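6-phosphogluconate dehydrogenase NAD-binding (Dyadobacter fermentans, PDB 4GBJ) probably works as an NAD(P)-dependent oxidoreductase, pairing a Rossmann-type nucleotide-binding domain with a helical domain like that of 3-hydroxyisobutyrate dehydrogenases. Local coordinates at residues B[117-125]-B[167-175]; B[135-146]-B[156-167]. All blocks are in the same frame, centred on the assembly; numbering follows the deposited sequence. Where two conformers were deposited one is given.

Contact 1: B[117-125]-B[167-175]; sequences HYVGAPIFA and PGAANVIKL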
# COMPACT_ATOMS: atom_id res chain seq x y z
N HIS B 117 -20.54 -2.86 -30.27
CA HIS B 117 -20.03 -3.43 -29.03
C HIS B 117 -19.27 -2.39 -28.23
O HIS B 117 -18.36 -1.74 -28.74
CB HIS B 117 -19.11 -4.63 -29.29
CG HIS B 117 -19.68 -5.66 -30.22
ND1 HIS B 117 -20.61 -6.56 -29.78
CD2 HIS B 117 -19.38 -5.94 -31.51
CE1 HIS B 117 -20.88 -7.35 -30.80
NE2 HIS B 117 -20.20 -6.98 -31.89
N TYR B 118 -19.60 -2.29 -26.96
CA TYR B 118 -18.92 -1.43 -26.02
C TYR B 118 -17.89 -2.23 -25.26
O TYR B 118 -18.22 -3.25 -24.69
CB TYR B 118 -19.92 -0.82 -25.06
CG TYR B 118 -19.29 0.10 -24.04
CD1 TYR B 118 -19.29 1.48 -24.24
CD2 TYR B 118 -18.82 -0.38 -22.83
CE1 TYR B 118 -18.87 2.34 -23.25
CE2 TYR B 118 -18.29 0.48 -21.87
CZ TYR B 118 -18.32 1.84 -22.08
OH TYR B 118 -17.81 2.71 -21.16
N VAL B 119 -16.65 -1.79 -25.29
CA VAL B 119 -15.57 -2.43 -24.50
C VAL B 119 -15.11 -1.46 -23.42
O VAL B 119 -14.63 -0.38 -23.75
CB VAL B 119 -14.40 -2.85 -25.39
CG1 VAL B 119 -13.20 -3.30 -24.56
CG2 VAL B 119 -14.85 -3.98 -26.32
N GLY B 120 -15.29 -1.84 -22.15
CA GLY B 120 -14.79 -1.08 -21.02
C GLY B 120 -13.30 -1.25 -20.96
O GLY B 120 -12.82 -2.39 -20.98
N ALA B 121 -12.55 -0.15 -21.10
CA ALA B 121 -11.08 -0.27 -21.26
C ALA B 121 -10.32 0.76 -20.46
O ALA B 121 -9.45 1.42 -21.00
CB ALA B 121 -10.70 -0.15 -22.73
N PRO B 122 -10.58 0.86 -19.15
CA PRO B 122 -9.86 1.86 -18.32
C PRO B 122 -8.36 1.62 -18.31
O PRO B 122 -7.92 0.48 -18.31
CB PRO B 122 -10.48 1.67 -16.94
CG PRO B 122 -11.13 0.32 -16.97
CD PRO B 122 -11.58 0.12 -18.36
N ILE B 123 -7.59 2.71 -18.29
CA ILE B 123 -6.13 2.66 -18.34
C ILE B 123 -5.52 2.98 -16.98
O ILE B 123 -5.96 3.91 -16.28
CB ILE B 123 -5.57 3.57 -19.48
CG1 ILE B 123 -4.04 3.37 -19.68
CG2 ILE B 123 -5.89 5.06 -19.26
CD1 ILE B 123 -3.50 4.00 -20.97
N PHE B 124 -4.47 2.22 -16.64
CA PHE B 124 -3.70 2.37 -15.41
C PHE B 124 -2.38 2.90 -15.86
O PHE B 124 -1.46 2.14 -16.15
CB PHE B 124 -3.56 1.01 -14.69
CG PHE B 124 -4.88 0.37 -14.30
CD1 PHE B 124 -5.24 0.23 -12.97
CD2 PHE B 124 -5.80 -0.03 -15.28
CE1 PHE B 124 -6.42 -0.40 -12.61
CE2 PHE B 124 -7.03 -0.57 -14.93
CZ PHE B 124 -7.31 -0.82 -13.60
N ALA B 125 -2.33 4.21 -16.07
CA ALA B 125 -1.11 4.86 -16.56
C ALA B 125 -1.19 6.36 -16.44
O ALA B 125 -2.12 6.95 -16.96
CB ALA B 125 -0.89 4.51 -18.04
N PRO B 167 -19.62 -5.62 -19.40
CA PRO B 167 -18.97 -4.38 -19.87
C PRO B 167 -18.45 -3.43 -18.79
O PRO B 167 -17.59 -2.64 -19.10
CB PRO B 167 -20.07 -3.70 -20.71
CG PRO B 167 -21.34 -4.36 -20.27
CD PRO B 167 -20.97 -5.75 -19.99
N GLY B 168 -18.96 -3.50 -17.58
CA GLY B 168 -18.52 -2.63 -16.50
C GLY B 168 -17.52 -3.28 -15.55
O GLY B 168 -17.07 -2.63 -14.62
N ALA B 169 -17.17 -4.56 -15.72
CA ALA B 169 -16.19 -5.22 -14.84
C ALA B 169 -14.79 -4.55 -14.79
O ALA B 169 -14.21 -4.42 -13.70
CB ALA B 169 -16.03 -6.66 -15.25
N ALA B 170 -14.22 -4.18 -15.94
CA ALA B 170 -12.90 -3.56 -15.91
C ALA B 170 -12.95 -2.25 -15.12
O ALA B 170 -12.00 -1.91 -14.40
CB ALA B 170 -12.39 -3.33 -17.32
N ASN B 171 -14.08 -1.53 -15.25
CA ASN B 171 -14.33 -0.27 -14.52
C ASN B 171 -14.29 -0.49 -13.03
O ASN B 171 -13.80 0.36 -12.31
CB ASN B 171 -15.65 0.33 -14.90
CG ASN B 171 -15.68 0.81 -16.31
OD1 ASN B 171 -16.50 0.37 -17.11
ND2 ASN B 171 -14.79 1.72 -16.67
N VAL B 172 -14.75 -1.66 -12.56
CA VAL B 172 -14.69 -2.00 -11.12
C VAL B 172 -13.23 -2.11 -10.71
O VAL B 172 -12.84 -1.61 -9.64
CB VAL B 172 -15.46 -3.31 -10.75
CG1 VAL B 172 -15.24 -3.69 -9.31
CG2 VAL B 172 -16.93 -3.20 -11.05
N ILE B 173 -12.40 -2.71 -11.57
CA ILE B 173 -10.98 -2.91 -11.23
C ILE B 173 -10.29 -1.55 -11.13
O ILE B 173 -9.49 -1.35 -10.25
CB ILE B 173 -10.22 -3.86 -12.21
CG1 ILE B 173 -10.92 -5.21 -12.41
CG2 ILE B 173 -8.75 -4.09 -11.78
CD1 ILE B 173 -11.17 -5.98 -11.12
N LYS B 174 -10.59 -0.63 -12.04
CA LYS B 174 -9.99 0.70 -12.08
C LYS B 174 -10.33 1.48 -10.79
O LYS B 174 -9.42 2.04 -10.17
CB LYS B 174 -10.47 1.45 -13.31
CG LYS B 174 -9.99 2.89 -13.41
CD LYS B 174 -8.48 3.04 -13.35
CE LYS B 174 -8.11 4.47 -13.66
NZ LYS B 174 -6.67 4.72 -13.51
N LEU B 175 -11.60 1.48 -10.40
CA LEU B 175 -12.06 2.13 -9.16
C LEU B 175 -11.36 1.51 -7.96
O LEU B 175 -10.89 2.25 -7.11
CB LEU B 175 -13.59 2.02 -9.00
CG LEU B 175 -14.44 2.80 -10.03
CD1 LEU B 175 -15.91 2.59 -9.78
CD2 LEU B 175 -14.03 4.24 -10.11
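The ring of Pro-122 is the main bump of this contact, set into a shallow hollow on the helix 169-175 between Ala-170, Asn-171 and Lys-174. Its CD lies 3.7 Å from Ala-170 CB, its CG rests over the carbonyl O of Ala-170 at 3.5 Å, and its CB meets Lys-174 CB at 3.6 Å. Alanine suits the floor because its lone methyl lets the strand ride close, and Gly-120 suits the next step, where a CB would run into the carbonyl O of Pro-167. Further back, the side chains of Pro-167 and Tyr-118 cross at about a right angle, CB to CD2 4.1 Å; the hydroxyl of Tyr-118 is held by Ser-95 and Ser-104. At the other end Phe-124 drops its CZ onto the helix backbone, 3.4 Å from Lys-174 CA, with Ile-173 CG2 beside it. Lys-174, bent at chi2 (55°), sends its chain over one ring face, CD 4.1 Å from the Phe-124 centroid. Its NZ donates to Ile-123 O at 3.0 Å and makes a cation-pi contact with the same ring. Lys-174 is the predicted active-site residue, and the carbonyl and the ring face are likely to help place its NZ where helix 169-197 packs against strand 117-124.

Contact 2: B[135-146]-B[156-167]; sequences GNICLSGNAGAK and FVKGVFDFGDDP. With NA (sodium ion), chain E.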
# COMPACT_ATOMS: atom_id res chain seq x y z
N GLY B 135 2.49 1.25 -18.75
CA GLY B 135 1.15 1.21 -18.19
C GLY B 135 0.40 -0.08 -18.46
O GLY B 135 0.92 -1.00 -19.09
N ASN B 136 -0.81 -0.16 -17.96
CA ASN B 136 -1.62 -1.36 -18.10
C ASN B 136 -3.05 -1.01 -18.44
O ASN B 136 -3.54 0.05 -18.06
CB ASN B 136 -1.58 -2.16 -16.80
CG ASN B 136 -0.20 -2.71 -16.50
OD1 ASN B 136 0.24 -3.67 -17.11
ND2 ASN B 136 0.55 -2.07 -15.63
N ILE B 137 -3.75 -1.93 -19.07
CA ILE B 137 -5.17 -1.73 -19.36
C ILE B 137 -5.98 -2.97 -18.94
O ILE B 137 -5.49 -4.10 -19.02
CB ILE B 137 -5.35 -1.39 -20.87
CG1 ILE B 137 -6.62 -0.57 -21.13
CG2 ILE B 137 -5.27 -2.63 -21.77
CD1 ILE B 137 -6.69 -0.04 -22.56
N CYS B 138 -7.24 -2.75 -18.53
CA CYS B 138 -8.21 -3.80 -18.23
C CYS B 138 -9.28 -3.73 -19.27
O CYS B 138 -9.73 -2.63 -19.58
CB CYS B 138 -8.80 -3.65 -16.82
SG CYS B 138 -7.62 -4.05 -15.51
N LEU B 139 -9.70 -4.87 -19.78
CA LEU B 139 -10.74 -4.92 -20.82
C LEU B 139 -11.85 -5.75 -20.36
O LEU B 139 -11.61 -6.81 -19.79
CB LEU B 139 -10.22 -5.50 -22.13
CG LEU B 139 -8.98 -4.91 -22.74
CD1 LEU B 139 -8.60 -5.73 -23.94
CD2 LEU B 139 -9.17 -3.42 -23.09
N SER B 140 -13.07 -5.34 -20.66
CA SER B 140 -14.25 -6.16 -20.39
C SER B 140 -15.35 -5.78 -21.41
O SER B 140 -15.41 -4.64 -21.91
CB SER B 140 -14.71 -6.01 -18.95
OG SER B 140 -15.38 -4.79 -18.69
N GLY B 141 -16.17 -6.77 -21.74
CA GLY B 141 -17.18 -6.67 -22.78
C GLY B 141 -17.09 -7.85 -23.71
O GLY B 141 -16.47 -8.86 -23.37
N ASN B 142 -17.73 -7.72 -24.89
CA ASN B 142 -17.83 -8.76 -25.90
C ASN B 142 -16.44 -9.33 -26.32
O ASN B 142 -15.52 -8.59 -26.63
CB ASN B 142 -18.58 -8.21 -27.10
CG ASN B 142 -18.66 -9.16 -28.25
OD1 ASN B 142 -17.77 -9.19 -29.09
ND2 ASN B 142 -19.72 -9.97 -28.32
N ALA B 143 -16.32 -10.68 -26.35
CA ALA B 143 -15.05 -11.36 -26.64
C ALA B 143 -14.50 -11.05 -28.02
O ALA B 143 -13.32 -10.72 -28.11
CB ALA B 143 -15.19 -12.86 -26.46
N GLY B 144 -15.34 -11.09 -29.05
CA GLY B 144 -14.95 -10.78 -30.42
C GLY B 144 -14.46 -9.35 -30.55
O GLY B 144 -13.43 -9.09 -31.17
N ALA B 145 -15.14 -8.43 -29.89
CA ALA B 145 -14.73 -7.02 -29.93
C ALA B 145 -13.41 -6.82 -29.18
O ALA B 145 -12.55 -6.13 -29.71
CB ALA B 145 -15.82 -6.14 -29.38
N LYS B 146 -13.20 -7.47 -28.04
CA LYS B 146 -11.90 -7.38 -27.33
C LYS B 146 -10.77 -7.97 -28.17
O LYS B 146 -9.68 -7.44 -28.18
CB LYS B 146 -11.92 -8.10 -25.97
CG LYS B 146 -12.72 -7.38 -24.91
CD LYS B 146 -12.76 -8.13 -23.55
CE LYS B 146 -13.31 -9.52 -23.72
NZ LYS B 146 -13.76 -10.10 -22.48
N PHE B 156 0.36 0.70 -26.78
CA PHE B 156 0.62 1.75 -25.78
C PHE B 156 0.57 1.28 -24.33
O PHE B 156 0.65 2.13 -23.45
CB PHE B 156 -0.32 2.95 -25.98
CG PHE B 156 -1.79 2.68 -25.94
CD1 PHE B 156 -2.51 2.81 -24.76
CD2 PHE B 156 -2.49 2.41 -27.10
CE1 PHE B 156 -3.89 2.61 -24.73
CE2 PHE B 156 -3.86 2.22 -27.08
CZ PHE B 156 -4.55 2.31 -25.89
N VAL B 157 0.55 -0.02 -24.06
CA VAL B 157 0.60 -0.55 -22.70
C VAL B 157 1.47 -1.76 -22.69
O VAL B 157 1.66 -2.40 -23.71
CB VAL B 157 -0.77 -0.89 -22.06
CG1 VAL B 157 -1.69 0.34 -21.99
CG2 VAL B 157 -1.44 -2.07 -22.77
N LYS B 158 1.93 -2.12 -21.50
CA LYS B 158 2.68 -3.34 -21.27
C LYS B 158 1.64 -4.45 -21.08
O LYS B 158 1.49 -5.31 -21.94
CB LYS B 158 3.61 -3.18 -20.04
CG LYS B 158 4.31 -4.43 -19.58
CD LYS B 158 5.25 -4.13 -18.40
CE LYS B 158 5.61 -5.36 -17.61
NZ LYS B 158 6.45 -6.30 -18.41
N GLY B 159 0.84 -4.36 -20.03
CA GLY B 159 -0.15 -5.38 -19.72
C GLY B 159 -1.56 -5.11 -20.17
O GLY B 159 -2.06 -4.00 -20.04
N VAL B 160 -2.22 -6.19 -20.62
CA VAL B 160 -3.60 -6.23 -21.03
C VAL B 160 -4.27 -7.29 -20.18
O VAL B 160 -3.90 -8.45 -20.30
CB VAL B 160 -3.77 -6.49 -22.54
CG1 VAL B 160 -5.25 -6.42 -22.94
CG2 VAL B 160 -2.97 -5.49 -23.36
N PHE B 161 -5.21 -6.91 -19.32
CA PHE B 161 -5.91 -7.86 -18.45
C PHE B 161 -7.35 -7.98 -18.91
O PHE B 161 -8.00 -6.97 -19.16
CB PHE B 161 -5.81 -7.44 -16.98
CG PHE B 161 -4.38 -7.38 -16.51
CD1 PHE B 161 -3.80 -8.46 -15.84
CD2 PHE B 161 -3.58 -6.27 -16.77
CE1 PHE B 161 -2.46 -8.44 -15.47
CE2 PHE B 161 -2.25 -6.22 -16.33
CZ PHE B 161 -1.70 -7.30 -15.69
N ASP B 162 -7.84 -9.19 -19.05
CA ASP B 162 -9.19 -9.45 -19.50
C ASP B 162 -10.10 -9.80 -18.33
O ASP B 162 -9.81 -10.73 -17.61
CB ASP B 162 -9.17 -10.58 -20.53
CG ASP B 162 -10.44 -10.68 -21.35
OD1 ASP B 162 -10.35 -10.90 -22.59
OD2 ASP B 162 -11.53 -10.61 -20.77
N PHE B 163 -11.18 -9.05 -18.15
CA PHE B 163 -12.12 -9.29 -17.04
C PHE B 163 -13.52 -9.81 -17.53
O PHE B 163 -14.51 -9.68 -16.80
CB PHE B 163 -12.23 -8.00 -16.17
CG PHE B 163 -11.05 -7.92 -15.23
CD1 PHE B 163 -11.09 -8.54 -13.99
CD2 PHE B 163 -9.85 -7.36 -15.64
CE1 PHE B 163 -9.95 -8.62 -13.20
CE2 PHE B 163 -8.74 -7.37 -14.80
CZ PHE B 163 -8.78 -8.05 -13.61
N GLY B 164 -13.56 -10.46 -18.70
CA GLY B 164 -14.76 -11.15 -19.17
C GLY B 164 -15.80 -10.31 -19.86
O GLY B 164 -15.51 -9.21 -20.34
N ASP B 165 -17.02 -10.86 -19.94
CA ASP B 165 -18.16 -10.31 -20.68
C ASP B 165 -18.81 -9.08 -20.12
O ASP B 165 -19.43 -8.35 -20.89
CB ASP B 165 -19.30 -11.36 -20.79
CG ASP B 165 -18.96 -12.67 -21.48
OD1 ASP B 165 -18.08 -12.67 -22.39
OD2 ASP B 165 -19.60 -13.70 -21.16
N ASP B 166 -18.86 -8.94 -18.79
CA ASP B 166 -19.57 -7.82 -18.17
C ASP B 166 -18.93 -6.49 -18.63
O ASP B 166 -17.79 -6.23 -18.25
CB ASP B 166 -19.53 -7.97 -16.62
CG ASP B 166 -20.02 -6.77 -15.78
OD1 ASP B 166 -20.51 -5.77 -16.36
OD2 ASP B 166 -19.91 -6.84 -14.54
N PRO B 167 -19.62 -5.62 -19.40
CA PRO B 167 -18.97 -4.38 -19.87
C PRO B 167 -18.45 -3.43 -18.79
O PRO B 167 -17.59 -2.64 -19.10
CB PRO B 167 -20.07 -3.70 -20.71
CG PRO B 167 -21.34 -4.36 -20.27
CD PRO B 167 -20.97 -5.75 -19.99
NA NA E . 2.95 -3.43 -25.45
O HOH W 1 1.55 2.56 -21.02
O HOH W 2 -18.80 -12.21 -25.13
O HOH W 3 -15.43 -12.13 -22.75
O HOH W 4 1.50 -5.27 -24.67
O HOH W 5 3.40 -5.23 -27.40
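Lys-146 reaches from the first turn of helix 143-153 across the side chain of Asp-162, bending at chi3 (-57°) to bring NZ within 2.9 Å of Asp-162 OD2 in a salt bridge. The same oxygen accepts from Gly-164 N, an Asx turn, so two donors fix the carboxylate; aspartate is short enough for both tasks. Replacing Lys-146 by an alanine would probably leave the Asp-162 carboxylate without its cationic mate, held by the Gly-164 N bond alone of these two. Strands 136-139 and 159-162 run parallel, 4.7 Å apart at their axes, as the two arms of a right-handed beta-alpha-beta crossover through helix 143-153, at one edge of the Rossmann-type domain's sheet. Ile-137, Leu-139 and Val-160 share one sheet face: with Val-160 CG1 anti to its own nitrogen (chi1 -176°), that methyl meets Leu-139 CD1 at 3.6 Å and Ile-137 CG2 at 4.0 Å. On the other face the Phe-161 ring turns its edge to Asn-136 OD1, 3.6 Å from CE2, and Cys-138 SG lies obliquely 3.6 Å from Phe-163 CE2. Gly-159 suits its place because a CB would strike Asn-136 OD1. Beyond the strands, Ser-140 OG donates to Asp-166 O at 2.8 Å, in the carbonyl plane, and also accepts from Ala-170 N.

Contact 2 is nested in the chain loop that contact 1 closes, and the two share Pro-167, in the loop between edge strand 159-162 and the long helix 169-197. Their centres are about 7 Å apart. Strands 117-124 and 136-139 are antiparallel neighbours in one sheet: Phe-124 N lies 2.8 Å from Asn-136 O and Gly-120 N 2.8 Å from Ser-140 O, both probable hydrogen bonds. The side chain of Cys-138, in contact 2, lies about 6 Å from that of Lys-174, the predicted active-site residue of contact 1. The sodium ion, bound by the carbonyls of Val-157 and Glu-154, is about 11 Å from the Ile-123 side chain. Met-208 of the second subunit packs on Phe-124, Cys-138 and Phe-161, so that subunit touches both contacts.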